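Local coordinates for protein dimethyl-sulfide monooxygenase (Hyphomicrobium sulfonivorans, PDB 6AK1) that oxidises dimethyl sulfide to methanethiol and formaldehyde, using FMN, NADH and molecular oxygen, as the large subunit of a two-component flavin monooxygenase, at residues 254-257 and 258-261; 200-204 and 205-209; 69-72 and 73-77. One frame throughout, in Å; residues are numbered along the deposited sequence.

Contact 1 of 3, residues 254-257 and 258-261; sequences ARQI and TTDI
Thr258 returns its backbone N to Ala254 O, one turn back, at 3.0 Å, an almost straight bond. Its OG1 sits between its own N and carbonyl carbon (chi1 63°), close to the same carbonyl, but its hydrogen bond outside the turn is to Gly389 O. Next comes Thr259, which grips Arg255 O twice: OG1 lies 2.7 Å from that oxygen, while the backbone N reaches it from the opposite face of the carbonyl plane at 3.2 Å. OG1 can turn back in this way because it stands beside its own backbone N, anti to the carbonyl carbon (chi1 -62°). Asp260 follows with a backbone bond to Gln256 O and a side-chain bond one turn back, where Gln256 NE2 donates to Asp260 OD1 at 3.0 Å. The partner lies close to the amide plane, yet the amide meets the carboxylate from above its plane, and the hydrogen bond is bent, with an N-H...O angle of 141°. Ile261 closes the walk: its N bonds to Ile257 O, and its CD1 rests against Ile257 CG2 at 3.8 Å, the two side chains lying side by side, both against Ile246 and Ile261 also against Met244 of strand 243-246. This part of helix 251-267 is amphipathic within a beta-alpha-beta unit of the TIM barrel, its isoleucines packed on the strands, while the neutral Gln256 amide holds the Asp260 carboxylate and would probably leave its negative charge uncompensated within this pair.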
loop_
_atom_site.group_PDB
_atom_site.type_symbol
_atom_site.label_atom_id
_atom_site.label_comp_id
_atom_site.label_asym_id
_atom_site.label_seq_id
_atom_site.Cartn_x
_atom_site.Cartn_y
_atom_site.Cartn_z
ATOM N N ALA A 254 -1.111 11.917 -15.619
ATOM C CA ALA A 254 -0.230 11.852 -14.456
ATOM C C ALA A 254 0.400 13.200 -14.153
ATOM O O ALA A 254 0.611 13.530 -12.979
ATOM C CB ALA A 254 0.860 10.795 -14.660
ATOM N N ARG A 255 0.719 13.984 -15.190
ATOM C CA ARG A 255 1.292 15.312 -14.967
ATOM C C ARG A 255 0.413 16.139 -14.032
ATOM O O ARG A 255 0.913 16.796 -13.107
ATOM C CB ARG A 255 1.500 16.020 -16.315
ATOM C CG ARG A 255 2.609 15.360 -17.169
ATOM C CD ARG A 255 2.823 15.947 -18.603
ATOM N NE ARG A 255 3.210 17.364 -18.632
ATOM C CZ ARG A 255 4.440 17.848 -18.406
ATOM N NH1 ARG A 255 5.479 17.052 -18.117
ATOM N NH2 ARG A 255 4.637 19.163 -18.460
ATOM N N GLN A 256 -0.911 16.078 -14.230
ATOM C CA GLN A 256 -1.833 16.867 -13.416
ATOM C C GLN A 256 -2.035 16.250 -12.038
ATOM O O GLN A 256 -2.043 16.969 -11.033
ATOM C CB GLN A 256 -3.183 17.020 -14.132
ATOM C CG GLN A 256 -4.049 18.135 -13.545
ATOM C CD GLN A 256 -3.345 19.482 -13.618
ATOM O OE1 GLN A 256 -3.107 20.015 -14.721
ATOM N NE2 GLN A 256 -2.973 20.027 -12.453
ATOM N N ILE A 257 -2.182 14.922 -11.970
ATOM C CA ILE A 257 -2.373 14.261 -10.681
ATOM C C ILE A 257 -1.217 14.580 -9.738
ATOM O O ILE A 257 -1.428 14.972 -8.587
ATOM C CB ILE A 257 -2.559 12.743 -10.871
ATOM C CG1 ILE A 257 -3.927 12.442 -11.486
ATOM C CG2 ILE A 257 -2.436 12.012 -9.546
ATOM C CD1 ILE A 257 -4.196 10.949 -11.718
ATOM N N THR A 258 0.023 14.442 -10.217
ATOM C CA THR A 258 1.171 14.603 -9.321
ATOM C C THR A 258 1.468 16.060 -9.013
ATOM O O THR A 258 1.942 16.368 -7.914
ATOM C CB THR A 258 2.422 13.940 -9.906
ATOM O OG1 THR A 258 2.807 14.584 -11.139
ATOM C CG2 THR A 258 2.156 12.457 -10.152
ATOM N N THR A 259 1.224 16.961 -9.968
ATOM C CA THR A 259 1.297 18.390 -9.678
ATOM C C THR A 259 0.264 18.784 -8.624
ATOM O O THR A 259 0.577 19.530 -7.689
ATOM C CB THR A 259 1.093 19.198 -10.967
ATOM O OG1 THR A 259 2.143 18.899 -11.896
ATOM C CG2 THR A 259 1.078 20.695 -10.681
ATOM N N ASP A 260 -0.972 18.274 -8.751
ATOM C CA ASP A 260 -2.008 18.561 -7.754
ATOM C C ASP A 260 -1.640 18.026 -6.372
ATOM O O ASP A 260 -1.819 18.722 -5.363
ATOM C CB ASP A 260 -3.356 17.989 -8.197
ATOM C CG ASP A 260 -4.013 18.821 -9.301
ATOM O OD1 ASP A 260 -3.534 19.954 -9.557
ATOM O OD2 ASP A 260 -5.015 18.356 -9.902
ATOM N N ILE A 261 -1.140 16.786 -6.300
ATOM C CA ILE A 261 -0.791 16.201 -5.004
ATOM C C ILE A 261 0.280 17.037 -4.317
ATOM O O ILE A 261 0.191 17.318 -3.116
ATOM C CB ILE A 261 -0.350 14.729 -5.169
ATOM C CG1 ILE A 261 -1.569 13.822 -5.343
ATOM C CG2 ILE A 261 0.533 14.276 -4.006
ATOM C CD1 ILE A 261 -1.241 12.471 -5.960
#

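Contact 2 of 3, residues 200-204 and 205-209; sequences NHQGK and YYKVP
Tyr205 and Lys204, neighbours at the turn, bury much of their surface on each other. The lysine chain runs out over one face of the phenol ring, with CG almost directly above the ring centre, 3.8 Å from the centroid, in a CH-pi contact. Further along, Lys204 CE comes to 3.2 Å from Tyr205 OH. An extended chain makes this possible: CG is anti to the backbone N (chi1 175°) and the lysine bends only at its last torsion. The hydroxyl is hydrogen-bonded to Glu156, and the side chain also touches Glu159 and Met160 of helix 157-174. With an alanine at this position, the Lys204 methylenes would probably lose the ring they lie on and Glu156 its hydroxyl partner.

His201 is the third main participant. Tyr206 O stands oblique to its ring, 3.2 Å from His201 CD2, while its two ring nitrogens are held by Glu163 and Lys170, fixing the rotation of the imidazole. Its backbone makes a reciprocal pair with Val208: His201 N to Val208 O and Val208 N to His201 O, both 3.0 Å. On the other face of the ladder, Gln202 and Lys207 lie side by side, OE1 of the glutamine 3.1 Å from CE of the lysine. Toward the turn, Gly203 N bonds to Tyr206 O at 3.0 Å, nearly along the C=O axis; at the far end, Asn200 N bonds to Pro209 O.

These features define a short antiparallel beta hairpin, strands 201-202 and 207-208, set against helix 157-174 at the surface of the luciferase-like monooxygenase fold.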
loop_
_atom_site.group_PDB
_atom_site.type_symbol
_atom_site.label_atom_id
_atom_site.label_comp_id
_atom_site.label_asym_id
_atom_site.label_seq_id
_atom_site.Cartn_x
_atom_site.Cartn_y
_atom_site.Cartn_z
ATOM N N ASN A 200 -4.136 10.990 27.288
ATOM C CA ASN A 200 -5.306 11.776 27.700
ATOM C C ASN A 200 -6.075 12.284 26.487
ATOM O O ASN A 200 -6.418 13.465 26.375
ATOM C CB ASN A 200 -4.900 12.932 28.627
ATOM C CG ASN A 200 -4.593 12.457 30.041
ATOM O OD1 ASN A 200 -5.229 11.531 30.548
ATOM N ND2 ASN A 200 -3.613 13.074 30.671
ATOM N N HIS A 201 -6.331 11.372 25.556
ATOM C CA HIS A 201 -7.053 11.721 24.348
ATOM C C HIS A 201 -8.547 11.587 24.590
ATOM O O HIS A 201 -9.015 10.552 25.068
ATOM C CB HIS A 201 -6.661 10.840 23.163
ATOM C CG HIS A 201 -7.449 11.160 21.938
ATOM N ND1 HIS A 201 -7.107 12.190 21.092
ATOM C CD2 HIS A 201 -8.622 10.666 21.476
ATOM C CE1 HIS A 201 -8.009 12.284 20.129
ATOM N NE2 HIS A 201 -8.940 11.371 20.340
ATOM N N GLN A 202 -9.292 12.633 24.246
ATOM C CA GLN A 202 -10.748 12.561 24.331
ATOM C C GLN A 202 -11.307 13.484 23.250
ATOM O O GLN A 202 -11.537 14.668 23.491
ATOM C CB GLN A 202 -11.248 12.942 25.714
ATOM C CG GLN A 202 -12.749 12.754 25.888
ATOM C CD GLN A 202 -13.153 12.706 27.353
ATOM O OE1 GLN A 202 -13.982 11.888 27.753
ATOM N NE2 GLN A 202 -12.562 13.583 28.164
ATOM N N GLY A 203 -11.513 12.941 22.068
ATOM C CA GLY A 203 -12.055 13.692 20.956
ATOM C C GLY A 203 -13.521 13.404 20.763
ATOM O O GLY A 203 -14.137 12.864 21.623
ATOM N N LYS A 204 -14.076 13.761 19.627
ATOM C CA LYS A 204 -15.482 13.481 19.369
ATOM C C LYS A 204 -15.730 11.987 19.190
ATOM O O LYS A 204 -16.803 11.493 19.551
ATOM C CB LYS A 204 -15.950 14.267 18.143
ATOM C CG LYS A 204 -17.386 13.970 17.698
ATOM C CD LYS A 204 -17.840 14.944 16.608
ATOM C CE LYS A 204 -19.075 14.443 15.862
ATOM N NZ LYS A 204 -20.160 13.956 16.753
ATOM N N TYR A 205 -14.751 11.244 18.669
ATOM C CA TYR A 205 -14.979 9.865 18.259
ATOM C C TYR A 205 -14.190 8.841 19.053
ATOM O O TYR A 205 -14.573 7.670 19.056
ATOM C CB TYR A 205 -14.635 9.680 16.771
ATOM C CG TYR A 205 -15.363 10.649 15.878
ATOM C CD1 TYR A 205 -16.695 10.447 15.536
ATOM C CD2 TYR A 205 -14.722 11.773 15.395
ATOM C CE1 TYR A 205 -17.365 11.349 14.730
ATOM C CE2 TYR A 205 -15.371 12.668 14.597
ATOM C CZ TYR A 205 -16.692 12.460 14.262
ATOM O OH TYR A 205 -17.323 13.381 13.459
ATOM N N TYR A 206 -13.099 9.228 19.693
ATOM C CA TYR A 206 -12.287 8.264 20.416
ATOM C C TYR A 206 -11.951 8.792 21.799
ATOM O O TYR A 206 -11.722 9.992 21.991
ATOM C CB TYR A 206 -11.009 7.918 19.635
ATOM C CG TYR A 206 -11.334 7.325 18.289
ATOM C CD1 TYR A 206 -11.829 6.034 18.183
ATOM C CD2 TYR A 206 -11.184 8.069 17.124
ATOM C CE1 TYR A 206 -12.151 5.489 16.941
ATOM C CE2 TYR A 206 -11.503 7.536 15.884
ATOM C CZ TYR A 206 -11.981 6.252 15.803
ATOM O OH TYR A 206 -12.295 5.733 14.584
ATOM N N LYS A 207 -11.956 7.882 22.764
ATOM C CA LYS A 207 -11.492 8.163 24.112
ATOM C C LYS A 207 -10.395 7.152 24.402
ATOM O O LYS A 207 -10.666 5.954 24.492
ATOM C CB LYS A 207 -12.635 8.060 25.119
ATOM C CG LYS A 207 -12.352 8.738 26.445
ATOM C CD LYS A 207 -13.447 8.452 27.454
ATOM C CE LYS A 207 -13.098 9.078 28.792
ATOM N NZ LYS A 207 -11.680 8.801 29.166
ATOM N N VAL A 208 -9.156 7.627 24.497
ATOM C CA VAL A 208 -8.004 6.789 24.815
ATOM C C VAL A 208 -7.209 7.529 25.887
ATOM O O VAL A 208 -6.378 8.392 25.560
ATOM C CB VAL A 208 -7.153 6.485 23.564
ATOM C CG1 VAL A 208 -6.001 5.522 23.902
ATOM C CG2 VAL A 208 -8.019 5.914 22.451
ATOM N N PRO A 209 -7.461 7.258 27.179
ATOM C CA PRO A 209 -6.755 7.998 28.240
ATOM C C PRO A 209 -5.312 7.558 28.455
ATOM O O PRO A 209 -4.463 8.377 28.821
ATOM C CB PRO A 209 -7.604 7.715 29.493
ATOM C CG PRO A 209 -8.286 6.412 29.206
ATOM C CD PRO A 209 -8.571 6.442 27.707
HETATM O O HOH W 1 -9.163 10.527 27.645
#

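Contact 3 of 3, residues 69-72 and 73-77; sequences SAEM and ALRDA
Arg75 lies beside both Glu71 and Met72, the three side chains pointing the same way from a short helix. Its CD meets the methionine end, with Met72 CE at 3.8 Å and SD slightly farther off; Met72 reaches there because its chain folds at chi2 (-52°) and again at chi3. On the other neighbour, Glu71 is extended, and its CG and OE2 each come to 4.0 Å from Arg75 CD. The charged ends, however, do not pair: Glu71 OE2 stays 4.6 Å from Arg75 NH1, well out of the guanidinium plane, and the two flat groups stand nearly perpendicular. Arg75 CG also rests 3.3 Å from Glu71 O, the carbonyl to which its own backbone N is bonded.

Beneath these side chains, Leu74 N bonds to Ala70 O at the N-cap position, and Asp76 N reaches Met72 O at 3.3 Å. A water lies 2.8 Å from Ser69 O and accepts from Ala73 N. At the other end Ala77, with positive phi, is the C-prime residue of a Schellman motif that stops the helix, while the buried Asp76 carboxylate turns away from residues 69-72, its OD1 hydrogen-bonded to Trp23. Met72 and Ala73 touch Glu306 and Ala310 of helix 305-316, seating this helix on its neighbour. The glutamate and arginine therefore contribute at most a diffuse attraction, probably weak, and the contacts run to the Arg75 methylenes, chiefly from the Met72 methyl group and the Glu71 chain, rather than through an ion pair.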
loop_
_atom_site.group_PDB
_atom_site.type_symbol
_atom_site.label_atom_id
_atom_site.label_comp_id
_atom_site.label_asym_id
_atom_site.label_seq_id
_atom_site.Cartn_x
_atom_site.Cartn_y
_atom_site.Cartn_z
ATOM N N SER A 69 -23.618 -12.075 -6.941
ATOM C CA SER A 69 -23.071 -13.030 -5.985
ATOM C C SER A 69 -21.552 -13.004 -6.056
ATOM O O SER A 69 -20.954 -12.403 -6.953
ATOM C CB SER A 69 -23.576 -14.456 -6.238
ATOM O OG SER A 69 -22.918 -15.038 -7.350
ATOM N N ALA A 70 -20.929 -13.673 -5.091
ATOM C CA ALA A 70 -19.487 -13.821 -5.090
ATOM C C ALA A 70 -19.022 -15.037 -5.886
ATOM O O ALA A 70 -17.828 -15.340 -5.874
ATOM C CB ALA A 70 -18.973 -13.896 -3.652
ATOM N N GLU A 71 -19.927 -15.731 -6.586
ATOM C CA GLU A 71 -19.558 -17.024 -7.156
ATOM C C GLU A 71 -18.470 -16.890 -8.221
ATOM O O GLU A 71 -17.538 -17.699 -8.262
ATOM C CB GLU A 71 -20.769 -17.746 -7.745
ATOM C CG GLU A 71 -20.332 -19.028 -8.465
ATOM C CD GLU A 71 -21.423 -19.719 -9.258
ATOM O OE1 GLU A 71 -22.426 -19.063 -9.612
ATOM O OE2 GLU A 71 -21.261 -20.928 -9.538
ATOM N N MET A 72 -18.573 -15.897 -9.099
ATOM C CA MET A 72 -17.537 -15.751 -10.117
ATOM C C MET A 72 -16.190 -15.389 -9.498
ATOM O O MET A 72 -15.146 -15.820 -9.999
ATOM C CB MET A 72 -17.959 -14.714 -11.152
ATOM C CG MET A 72 -19.212 -15.139 -11.953
ATOM S SD MET A 72 -19.063 -16.787 -12.698
ATOM C CE MET A 72 -20.297 -17.675 -11.794
ATOM N N ALA A 73 -16.193 -14.620 -8.401
ATOM C CA ALA A 73 -14.946 -14.310 -7.703
ATOM C C ALA A 73 -14.327 -15.561 -7.078
ATOM O O ALA A 73 -13.105 -15.736 -7.113
ATOM C CB ALA A 73 -15.193 -13.246 -6.634
ATOM N N LEU A 74 -15.150 -16.443 -6.506
ATOM C CA LEU A 74 -14.630 -17.697 -5.960
ATOM C C LEU A 74 -14.049 -18.591 -7.054
ATOM O O LEU A 74 -13.025 -19.259 -6.845
ATOM C CB LEU A 74 -15.736 -18.440 -5.205
ATOM C CG LEU A 74 -16.147 -17.838 -3.861
ATOM C CD1 LEU A 74 -17.529 -18.367 -3.414
ATOM C CD2 LEU A 74 -15.085 -18.120 -2.785
ATOM N N ARG A 75 -14.694 -18.629 -8.226
ATOM C CA ARG A 75 -14.264 -19.557 -9.271
ATOM C C ARG A 75 -12.894 -19.187 -9.824
ATOM O O ARG A 75 -12.101 -20.070 -10.164
ATOM C CB ARG A 75 -15.303 -19.617 -10.395
ATOM C CG ARG A 75 -16.578 -20.349 -9.990
ATOM C CD ARG A 75 -17.654 -20.326 -11.112
ATOM N NE ARG A 75 -17.220 -21.011 -12.334
ATOM C CZ ARG A 75 -17.285 -22.329 -12.504
ATOM N NH1 ARG A 75 -17.750 -23.101 -11.530
ATOM N NH2 ARG A 75 -16.867 -22.878 -13.641
ATOM N N ASP A 76 -12.594 -17.896 -9.924
ATOM C CA ASP A 76 -11.292 -17.437 -10.384
ATOM C C ASP A 76 -10.413 -16.912 -9.240
ATOM O O ASP A 76 -9.356 -16.323 -9.495
ATOM C CB ASP A 76 -11.486 -16.366 -11.466
ATOM C CG ASP A 76 -10.191 -15.975 -12.149
ATOM O OD1 ASP A 76 -9.426 -16.877 -12.536
ATOM O OD2 ASP A 76 -9.929 -14.765 -12.266
ATOM N N ALA A 77 -10.824 -17.122 -7.987
ATOM C CA ALA A 77 -10.036 -16.736 -6.814
ATOM C C ALA A 77 -9.667 -15.257 -6.839
ATOM O O ALA A 77 -8.543 -14.871 -6.492
ATOM C CB ALA A 77 -8.776 -17.601 -6.677
HETATM O O HOH W 2 -18.423 -12.290 -8.203
#

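How the contacts relate
All three are local contacts within the luciferase-like monooxygenase range, following one another along the chain as contact 3, contact 2 and contact 1. They are well separated: centres lie about 36 Å apart between contact 1 and either other contact, and about 41 Å between contacts 2 and 3, with none touching. Contact 1 belongs to the barrel itself, on helix 251-267 between strands 243-246 and 276-284. Contact 3 sits on the short helix 71-75, packed on helix 305-316, and contact 2 is a hairpin beside helix 157-174. Together they sample one barrel layer helix and two peripheral elements, held separately by their own neighbours.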